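PDB 1O8X: tryparedoxin from Crithidia fasciculata, which probably works as a thioredoxin-like disulfide oxidoreductase that passes reducing equivalents from trypanothione to peroxidases in the parasite's defence against oxidative stress. Local coordinates for residues A[114-117]-A[118-121]; A[55-58]-A[59-63]; A[132-136]-A[137-141]. The protein carries 1 engineered substitution. All coordinates share one frame; numbering follows the deposited sequence.

Contact 1 of 3, residues A[114-117]-A[118-121]; sequences GVDA and DSGD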
ATOM      1  N   GLY A 114      -6.698   3.204  -1.730  1.00 11.38           N
ATOM      2  CA  GLY A 114      -6.221   4.511  -1.313  1.00 11.23           C
ATOM      3  C   GLY A 114      -7.159   5.168  -0.334  1.00 11.32           C
ATOM      4  O   GLY A 114      -8.369   5.207  -0.569  1.00 11.85           O
ATOM      5  N   VAL A 115      -6.595   5.627   0.774  1.00 12.42           N
ATOM      6  CA  VAL A 115      -7.333   6.340   1.806  1.00 12.90           C
ATOM      7  C   VAL A 115      -6.678   7.688   2.087  1.00 13.04           C
ATOM      8  O   VAL A 115      -5.461   7.842   1.942  1.00 14.49           O
ATOM      9  CB  VAL A 115      -7.470   5.497   3.115  1.00 13.68           C
ATOM     10  CG1 VAL A 115      -8.032   4.101   2.820  1.00 14.16           C
ATOM     11  CG2 VAL A 115      -6.158   5.386   3.856  1.00 14.46           C
ATOM     12  N   ASP A 116      -7.470   8.661   2.502  1.00 12.92           N
ATOM     13  CA  ASP A 116      -6.915   9.940   2.913  1.00 13.69           C
ATOM     14  C   ASP A 116      -6.340   9.779   4.322  1.00 14.29           C
ATOM     15  O   ASP A 116      -7.058   9.372   5.238  1.00 15.31           O
ATOM     16  CB  ASP A 116      -8.029  10.977   2.889  1.00 14.19           C
ATOM     17  CG  ASP A 116      -7.577  12.306   3.359  1.00 15.25           C
ATOM     18  OD1 ASP A 116      -6.691  12.894   2.710  1.00 16.67           O
ATOM     19  OD2 ASP A 116      -8.049  12.811   4.388  1.00 16.98           O
ATOM     20  N   ALA A 117      -5.059  10.092   4.513  1.00 14.48           N
ATOM     21  CA  ALA A 117      -4.439   9.942   5.844  1.00 15.65           C
ATOM     22  C   ALA A 117      -5.135  10.723   6.947  1.00 15.64           C
ATOM     23  O   ALA A 117      -5.335  10.198   8.029  1.00 17.58           O
ATOM     24  CB  ALA A 117      -2.969  10.326   5.823  1.00 16.20           C
ATOM     25  N   ASP A 118      -5.505  11.969   6.674  1.00 15.41           N
ATOM     26  CA  ASP A 118      -6.006  12.838   7.742  1.00 15.96           C
ATOM     27  C   ASP A 118      -7.422  12.465   8.183  1.00 16.53           C
ATOM     28  O   ASP A 118      -7.716  12.471   9.361  1.00 18.50           O
ATOM     29  CB  ASP A 118      -5.980  14.293   7.291  1.00 16.45           C
ATOM     30  CG  ASP A 118      -4.582  14.856   7.173  1.00 16.61           C
ATOM     31  OD1 ASP A 118      -3.601  14.245   7.655  1.00 17.31           O
ATOM     32  OD2 ASP A 118      -4.405  15.932   6.592  1.00 15.78           O
ATOM     33  N   SER A 119      -8.297  12.144   7.237  1.00 16.31           N
ATOM     34  CA  SER A 119      -9.695  11.859   7.556  1.00 17.05           C
ATOM     35  C   SER A 119      -9.940  10.365   7.732  1.00 17.68           C
ATOM     36  O   SER A 119     -10.893   9.972   8.420  1.00 18.72           O
ATOM     37  CB  SER A 119     -10.599  12.405   6.458  1.00 16.77           C
ATOM     38  OG  SER A 119     -10.383  11.681   5.258  1.00 16.26           O
ATOM     39  N   GLY A 120      -9.090   9.539   7.105  1.00 17.33           N
ATOM     40  CA  GLY A 120      -9.305   8.103   7.037  1.00 18.15           C
ATOM     41  C   GLY A 120     -10.281   7.719   5.938  1.00 17.42           C
ATOM     42  O   GLY A 120     -10.577   6.526   5.738  1.00 19.33           O
ATOM     43  N   ASP A 121     -10.830   8.698   5.228  1.00 15.95           N
ATOM     44  CA  ASP A 121     -11.848   8.381   4.225  1.00 16.57           C
ATOM     45  C   ASP A 121     -11.298   7.561   3.060  1.00 15.24           C
ATOM     46  O   ASP A 121     -10.185   7.769   2.569  1.00 14.47           O
ATOM     47  CB  ASP A 121     -12.509   9.645   3.692  1.00 18.02           C
ATOM     48  CG  ASP A 121     -13.221  10.452   4.768  1.00 19.51           C
ATOM     49  OD1 ASP A 121     -13.326  10.017   5.941  1.00 20.71           O
ATOM     50  OD2 ASP A 121     -13.713  11.545   4.482  1.00 22.83           O
TER
HETATM   51  O   HOH W   1      -4.390  13.279   4.324  1.00 14.88           O
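D116 and S119 meet because D116 sets CG anti to its backbone N (chi1 177°), while S119 tucks OG between its own N and carbonyl carbon (chi1 67°). D116 OD2 is thereby gripped twice by S119. The hydroxyl OG donates to OD2 at 2.7 Å, using the anti lone pair. The amide S119 N donates to D116 OD2 at 2.9 Å from above the carboxylate plane. S119 OG also accepts from D121 N at 3.0 Å, which makes an ST turn. This network closes the loop of a beta hairpin, joining strand 111-116 to strand 122-124 at one edge of the sheet. Two backbone bonds complete the closure. D116 N donates to D121 O at 2.9 Å, and G120 N donates to D116 O at 2.8 Å, a less straight bond (135° at H). G120 has positive phi, as the chain turns back here. G120 O is hydrogen-bonded to Y7 OH. The other carboxylate oxygen, D116 OD1, accepts from a water that in turn accepts from D118 N at 2.9 Å. D118 OD1 accepts from the amide of G28.

Contact 2 of 3, residues A[55-58]-A[59-63]; sequences DKFH and ESKNF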
ATOM      1  N   ASP A  55       7.475   6.222  -8.588  1.00 15.41           N
ATOM      2  CA  ASP A  55       8.682   7.017  -8.779  1.00 16.79           C
ATOM      3  C   ASP A  55       8.355   8.342  -9.470  1.00 16.75           C
ATOM      4  O   ASP A  55       8.906   9.389  -9.103  1.00 17.84           O
ATOM      5  CB  ASP A  55       9.734   6.212  -9.539  1.00 18.30           C
ATOM      6  CG  ASP A  55      10.463   5.197  -8.660  1.00 20.83           C
ATOM      7  OD1 ASP A  55      10.369   5.231  -7.405  1.00 23.17           O
ATOM      8  OD2 ASP A  55      11.186   4.318  -9.171  1.00 24.29           O
ATOM      9  N   LYS A  56       7.451   8.303 -10.452  1.00 15.60           N
ATOM     10  CA  LYS A  56       7.065   9.505 -11.192  1.00 16.20           C
ATOM     11  C   LYS A  56       6.291  10.499 -10.333  1.00 16.11           C
ATOM     12  O   LYS A  56       6.476  11.714 -10.455  1.00 17.27           O
ATOM     13  CB  LYS A  56       6.179   9.137 -12.380  1.00 16.67           C
ATOM     14  CG  LYS A  56       6.895   8.529 -13.571  1.00 18.06           C
ATOM     15  CD  LYS A  56       5.891   8.135 -14.662  1.00 20.20           C
ATOM     16  CE  LYS A  56       6.557   7.484 -15.870  1.00 23.39           C
ATOM     17  NZ  LYS A  56       5.561   6.819 -16.768  1.00 25.07           N
ATOM     18  N   PHE A  57       5.398   9.992  -9.484  1.00 15.59           N
ATOM     19  CA  PHE A  57       4.309  10.813  -8.940  1.00 14.90           C
ATOM     20  C   PHE A  57       4.136  10.854  -7.429  1.00 14.27           C
ATOM     21  O   PHE A  57       3.319  11.642  -6.953  1.00 14.19           O
ATOM     22  CB  PHE A  57       2.960  10.419  -9.579  1.00 14.69           C
ATOM     23  CG  PHE A  57       2.929  10.564 -11.078  1.00 15.50           C
ATOM     24  CD1 PHE A  57       2.593   9.488 -11.881  1.00 16.49           C
ATOM     25  CD2 PHE A  57       3.234  11.780 -11.692  1.00 17.37           C
ATOM     26  CE1 PHE A  57       2.556   9.600 -13.261  1.00 16.91           C
ATOM     27  CE2 PHE A  57       3.203  11.908 -13.077  1.00 19.13           C
ATOM     28  CZ  PHE A  57       2.849  10.805 -13.870  1.00 18.50           C
ATOM     29  N   HIS A  58       4.859  10.044  -6.655  1.00 14.29           N
ATOM     30  CA  HIS A  58       4.567  10.031  -5.222  1.00 14.78           C
ATOM     31  C   HIS A  58       4.772  11.399  -4.572  1.00 15.05           C
ATOM     32  O   HIS A  58       4.022  11.784  -3.689  1.00 15.01           O
ATOM     33  CB  HIS A  58       5.281   8.889  -4.472  1.00 15.14           C
ATOM     34  CG  HIS A  58       6.691   9.183  -4.061  1.00 18.00           C
ATOM     35  ND1 HIS A  58       7.767   8.981  -4.895  1.00 20.43           N
ATOM     36  CD2 HIS A  58       7.205   9.574  -2.871  1.00 20.11           C
ATOM     37  CE1 HIS A  58       8.883   9.294  -4.255  1.00 21.10           C
ATOM     38  NE2 HIS A  58       8.571   9.644  -3.020  1.00 22.90           N
ATOM     39  N   GLU A  59       5.769  12.144  -5.039  1.00 15.94           N
ATOM     40  CA  GLU A  59       5.974  13.505  -4.531  1.00 17.26           C
ATOM     41  C   GLU A  59       4.960  14.507  -5.101  1.00 17.34           C
ATOM     42  O   GLU A  59       4.250  15.190  -4.338  1.00 17.81           O
ATOM     43  CB  GLU A  59       7.409  13.971  -4.782  1.00 18.87           C
ATOM     44  CG  GLU A  59       8.495  13.033  -4.284  1.00 23.53           C
ATOM     45  CD  GLU A  59       9.821  13.276  -4.988  1.00 27.25           C
ATOM     46  OE1 GLU A  59      10.338  14.411  -4.869  1.00 30.26           O
ATOM     47  OE2 GLU A  59      10.344  12.346  -5.656  1.00 29.77           O
ATOM     48  N   SER A  60       4.846  14.568  -6.429  1.00 16.87           N
ATOM     49  CA  SER A  60       4.032  15.611  -7.074  1.00 18.10           C
ATOM     50  C   SER A  60       2.526  15.430  -6.841  1.00 17.40           C
ATOM     51  O   SER A  60       1.762  16.408  -6.792  1.00 19.23           O
ATOM     52  CB  SER A  60       4.326  15.710  -8.572  1.00 18.48           C
ATOM     53  OG  SER A  60       4.041  14.497  -9.252  1.00 20.36           O
ATOM     54  N   LYS A  61       2.099  14.171  -6.721  1.00 16.51           N
ATOM     55  CA  LYS A  61       0.697  13.827  -6.436  1.00 16.24           C
ATOM     56  C   LYS A  61       0.461  13.495  -4.957  1.00 16.01           C
ATOM     57  O   LYS A  61      -0.643  13.110  -4.578  1.00 16.59           O
ATOM     58  CB  LYS A  61       0.190  12.714  -7.363  1.00 16.22           C
ATOM     59  CG  LYS A  61       0.201  13.121  -8.824  1.00 17.25           C
ATOM     60  CD  LYS A  61      -0.573  12.178  -9.728  1.00 19.63           C
ATOM     61  CE  LYS A  61      -0.330  12.508 -11.197  1.00 21.31           C
ATOM     62  NZ  LYS A  61      -0.646  13.935 -11.521  1.00 25.04           N
ATOM     63  N   ASN A  62       1.500  13.667  -4.138  1.00 15.81           N
ATOM     64  CA  ASN A  62       1.427  13.597  -2.677  1.00 15.73           C
ATOM     65  C   ASN A  62       0.772  12.324  -2.127  1.00 14.25           C
ATOM     66  O   ASN A  62      -0.254  12.353  -1.437  1.00 14.60           O
ATOM     67  CB  ASN A  62       0.768  14.847  -2.086  1.00 17.20           C
ATOM     68  CG  ASN A  62       1.063  15.004  -0.599  1.00 19.06           C
ATOM     69  OD1 ASN A  62       0.198  15.399   0.167  1.00 23.54           O
ATOM     70  ND2 ASN A  62       2.298  14.705  -0.191  1.00 21.42           N
ATOM     71  N   PHE A  63       1.387  11.195  -2.433  1.00 13.53           N
ATOM     72  CA  PHE A  63       0.898   9.945  -1.896  1.00 12.65           C
ATOM     73  C   PHE A  63       2.053   9.074  -1.413  1.00 12.58           C
ATOM     74  O   PHE A  63       3.228   9.299  -1.747  1.00 13.30           O
ATOM     75  CB  PHE A  63      -0.003   9.199  -2.903  1.00 12.49           C
ATOM     76  CG  PHE A  63       0.707   8.716  -4.149  1.00 11.39           C
ATOM     77  CD1 PHE A  63       1.356   7.488  -4.166  1.00 12.64           C
ATOM     78  CD2 PHE A  63       0.685   9.471  -5.314  1.00 12.08           C
ATOM     79  CE1 PHE A  63       1.996   7.045  -5.321  1.00 13.49           C
ATOM     80  CE2 PHE A  63       1.307   9.025  -6.475  1.00 12.44           C
ATOM     81  CZ  PHE A  63       1.966   7.806  -6.477  1.00 13.23           C
TER
HETATM   82  O   HOH W   2       8.079  11.248  -7.057  1.00 25.26           O
HETATM   83  O   HOH W   3       6.818  13.168  -8.205  1.00 23.52           O
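The K61 chain runs alongside the F57 side chain. K61 CE sits over one face of the F57 ring, 3.9 Å from its centroid, as a CH-pi contact. K61 bends at its last torsion (chi4 -55°), and NZ stays near the same ring in a longer, off-centre cation-pi contact. S60 OG lies at the ring edge, in plane, 3.7 Å from F57 CD2. Nearby, H58 CA packs over a face of the F63 ring, 3.7 Å from the centroid. E59 CG covers a face of the H58 imidazole at 3.8 Å from its centroid. Two backbone bonds fold the chain so that these side chains meet: K61 N donates to F57 O at 2.8 Å, and F63 N to H58 O at 3.0 Å. Inside these loops, E59 to N62 form a type I turn, with N62 N donating to E59 O. The segment is the connection from helix 41-57 into strand 63-69, the second link of the beta-alpha-beta crossover that starts from strand 30-36 in this thioredoxin fold. Further out, two waters bridge the helix end to the turn. One links D55 O with E59 N and OE2; the other donates to K56 O and accepts from S60 N, 3.0 Å from that N. K56 CB backs the opposite face of F57. Y54 stacks on H58, and its carbonyl O bonds H58 ND1. F53 and F32 meet F57 and F63, respectively, edge-to-face.

Contact 3 of 3, residues A[132-136]-A[137-141]; sequences VKDPE and GEQFP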
ATOM      1  N   VAL A 132      -3.108   0.516 -14.228  1.00 14.40           N
ATOM      2  CA  VAL A 132      -2.492  -0.077 -15.416  1.00 15.82           C
ATOM      3  C   VAL A 132      -3.018   0.554 -16.704  1.00 16.89           C
ATOM      4  O   VAL A 132      -2.352   0.495 -17.735  1.00 19.15           O
ATOM      5  CB  VAL A 132      -2.562  -1.618 -15.437  1.00 16.42           C
ATOM      6  CG1 VAL A 132      -1.888  -2.214 -14.220  1.00 17.02           C
ATOM      7  CG2 VAL A 132      -3.981  -2.082 -15.544  1.00 17.84           C
ATOM      8  N   LYS A 133      -4.180   1.183 -16.632  1.00 16.89           N
ATOM      9  CA  LYS A 133      -4.764   1.847 -17.796  1.00 17.62           C
ATOM     10  C   LYS A 133      -4.496   3.342 -17.835  1.00 17.15           C
ATOM     11  O   LYS A 133      -4.817   4.004 -18.832  1.00 17.95           O
ATOM     12  CB  LYS A 133      -6.253   1.610 -17.794  1.00 19.34           C
ATOM     13  CG  LYS A 133      -6.565   0.154 -18.016  1.00 22.11           C
ATOM     14  CD  LYS A 133      -8.034  -0.067 -18.244  1.00 26.10           C
ATOM     15  CE  LYS A 133      -8.496   0.486 -19.581  1.00 27.34           C
ATOM     16  NZ  LYS A 133      -8.109  -0.389 -20.721  1.00 28.70           N
ATOM     17  N   ASP A 134      -3.904   3.868 -16.767  1.00 16.48           N
ATOM     18  CA  ASP A 134      -3.669   5.296 -16.667  1.00 15.81           C
ATOM     19  C   ASP A 134      -2.277   5.548 -16.120  1.00 15.77           C
ATOM     20  O   ASP A 134      -2.142   6.108 -15.037  1.00 15.17           O
ATOM     21  CB  ASP A 134      -4.785   5.911 -15.810  1.00 16.00           C
ATOM     22  CG  ASP A 134      -4.690   7.422 -15.676  1.00 16.21           C
ATOM     23  OD1 ASP A 134      -4.140   8.123 -16.568  1.00 17.00           O
ATOM     24  OD2 ASP A 134      -5.203   7.970 -14.669  1.00 17.46           O
ATOM     25  N   PRO A 135      -1.222   5.156 -16.854  1.00 15.97           N
ATOM     26  CA  PRO A 135       0.145   5.301 -16.332  1.00 16.85           C
ATOM     27  C   PRO A 135       0.564   6.741 -16.063  1.00 16.84           C
ATOM     28  O   PRO A 135       1.474   6.934 -15.265  1.00 17.57           O
ATOM     29  CB  PRO A 135       1.024   4.688 -17.429  1.00 17.23           C
ATOM     30  CG  PRO A 135       0.202   4.765 -18.661  1.00 17.63           C
ATOM     31  CD  PRO A 135      -1.223   4.562 -18.208  1.00 16.45           C
ATOM     32  N   GLU A 136      -0.066   7.726 -16.701  1.00 17.30           N
ATOM     33  CA  GLU A 136       0.307   9.114 -16.439  1.00 18.41           C
ATOM     34  C   GLU A 136      -0.593   9.757 -15.391  1.00 17.90           C
ATOM     35  O   GLU A 136      -0.446  10.939 -15.088  1.00 19.62           O
ATOM     36  CB  GLU A 136       0.349   9.935 -17.733  1.00 19.86           C
ATOM     37  CG  GLU A 136       1.457   9.520 -18.703  1.00 22.97           C
ATOM     38  CD  GLU A 136       2.813   9.326 -18.029  1.00 26.70           C
ATOM     39  OE1 GLU A 136       3.341  10.308 -17.463  1.00 29.35           O
ATOM     40  OE2 GLU A 136       3.347   8.189 -18.051  1.00 28.08           O
ATOM     41  N   GLY A 137      -1.496   8.970 -14.803  1.00 17.06           N
ATOM     42  CA  GLY A 137      -2.312   9.453 -13.702  1.00 16.23           C
ATOM     43  C   GLY A 137      -3.216  10.614 -14.048  1.00 16.18           C
ATOM     44  O   GLY A 137      -3.469  11.460 -13.199  1.00 16.52           O
ATOM     45  N   GLU A 138      -3.731  10.630 -15.275  1.00 16.29           N
ATOM     46  CA  GLU A 138      -4.613  11.707 -15.720  1.00 17.96           C
ATOM     47  C   GLU A 138      -5.918  11.693 -14.926  1.00 17.78           C
ATOM     48  O   GLU A 138      -6.566  12.720 -14.748  1.00 18.69           O
ATOM     49  CB  GLU A 138      -4.849  11.581 -17.229  1.00 19.48           C
ATOM     50  CG  GLU A 138      -3.612  11.936 -18.043  1.00 23.79           C
ATOM     51  CD  GLU A 138      -3.841  11.935 -19.545  1.00 29.30           C
ATOM     52  OE1 GLU A 138      -4.975  11.659 -20.004  1.00 32.35           O
ATOM     53  OE2 GLU A 138      -2.869  12.221 -20.272  1.00 33.13           O
ATOM     54  N   GLN A 139      -6.302  10.517 -14.442  1.00 17.44           N
ATOM     55  CA  GLN A 139      -7.524  10.382 -13.655  1.00 17.34           C
ATOM     56  C   GLN A 139      -7.264  10.042 -12.192  1.00 15.97           C
ATOM     57  O   GLN A 139      -8.209   9.733 -11.440  1.00 15.97           O
ATOM     58  CB  GLN A 139      -8.473   9.351 -14.275  1.00 18.92           C
ATOM     59  CG  GLN A 139      -8.968   9.740 -15.672  1.00 22.94           C
ATOM     60  CD  GLN A 139      -9.561  11.129 -15.731  1.00 28.15           C
ATOM     61  OE1 GLN A 139      -9.238  11.904 -16.642  1.00 31.93           O
ATOM     62  NE2 GLN A 139     -10.427  11.458 -14.771  1.00 29.95           N
ATOM     63  N   PHE A 140      -5.998  10.101 -11.782  1.00 14.99           N
ATOM     64  CA  PHE A 140      -5.644   9.903 -10.371  1.00 14.69           C
ATOM     65  C   PHE A 140      -6.463  10.863  -9.491  1.00 14.98           C
ATOM     66  O   PHE A 140      -6.633  12.021  -9.887  1.00 15.75           O
ATOM     67  CB  PHE A 140      -4.144  10.172 -10.219  1.00 15.14           C
ATOM     68  CG  PHE A 140      -3.648  10.162  -8.809  1.00 15.17           C
ATOM     69  CD1 PHE A 140      -3.099   9.012  -8.253  1.00 16.04           C
ATOM     70  CD2 PHE A 140      -3.714  11.326  -8.034  1.00 17.09           C
ATOM     71  CE1 PHE A 140      -2.628   9.037  -6.929  1.00 17.74           C
ATOM     72  CE2 PHE A 140      -3.257  11.351  -6.726  1.00 17.73           C
ATOM     73  CZ  PHE A 140      -2.710  10.224  -6.175  1.00 18.32           C
ATOM     74  N   PRO A 141      -6.932  10.468  -8.301  1.00 14.04           N
ATOM     75  CA  PRO A 141      -6.704   9.173  -7.650  1.00 13.78           C
ATOM     76  C   PRO A 141      -7.787   8.117  -7.908  1.00 13.54           C
ATOM     77  O   PRO A 141      -7.973   7.244  -7.059  1.00 14.04           O
ATOM     78  CB  PRO A 141      -6.715   9.553  -6.160  1.00 14.51           C
ATOM     79  CG  PRO A 141      -7.749  10.637  -6.107  1.00 14.37           C
ATOM     80  CD  PRO A 141      -7.650  11.398  -7.408  1.00 14.23           C
TER
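D134 holds G137, E138 and Q139 in a local, largely polar turn contact at the surface, in the loop that follows helix 127-131. Its side chain points toward the second half of the loop, with CG anti to the backbone N (chi1 -178°). The carboxylate then faces two successive amides. E138 N donates to D134 OD1 at 2.9 Å, and Q139 N donates to D134 OD2 at 2.8 Å. Each oxygen is met on its syn side, somewhat out of the carboxylate plane. The second bond is the straighter one, 161° against 143° at the hydrogen. One carboxylate thus spans two neighbouring peptide groups, and this limits its rotation about chi2. The side chain of W142 adds another donor, NE1, to D134 OD2. These donors probably steady the negative charge against the like charge of E138, whose OE1 is 5.0 Å from D134 OD1.

The backbone makes two consecutive type I turns, D134 to G137 and G137 to F140. The first is closed by G137 N donating to D134 O at 2.9 Å, with the donor well above the carbonyl plane. The second is closed by a weak bond from F140 N to G137 O. G137 joins them with positive phi and is buried. D134 thus accepts amides with both its main-chain O and its carboxylate, from the first residue of the double turn.

Two side chains fasten the loop to the fold. E136 makes a salt bridge to K56 of helix 41-57. F140 packs on F53 of helix 41-57 and on L30 and F32 of strand 30-36, while W142 meets its ring edge-to-face. P141 follows a cis peptide bond, and P141 CB sits over the centre of the F140 ring.

Overall arrangement
All three contacts are local turns, but they differ in burial and chemistry. Contact 1 is partly buried and belongs to the sheet edge; contacts 2 and 3 are surface contacts. Contacts 1 and 3 both rest on an aspartate carboxylate that takes backbone amides, from S119 in one and from E138 and Q139 in the other. Contact 2 relies more on rings and CH-pi packing at the end of a helix. Contacts 2 and 3 share helix 41-57 and strand 30-36 as support. Contact 1 also bonds strand 30-36, through V115 with V31. Contacts 2 and 3 touch where F63 packs on F140, their centres about 12 Å apart. Contact 1 touches neither, its nearest atoms being about 7 Å from each.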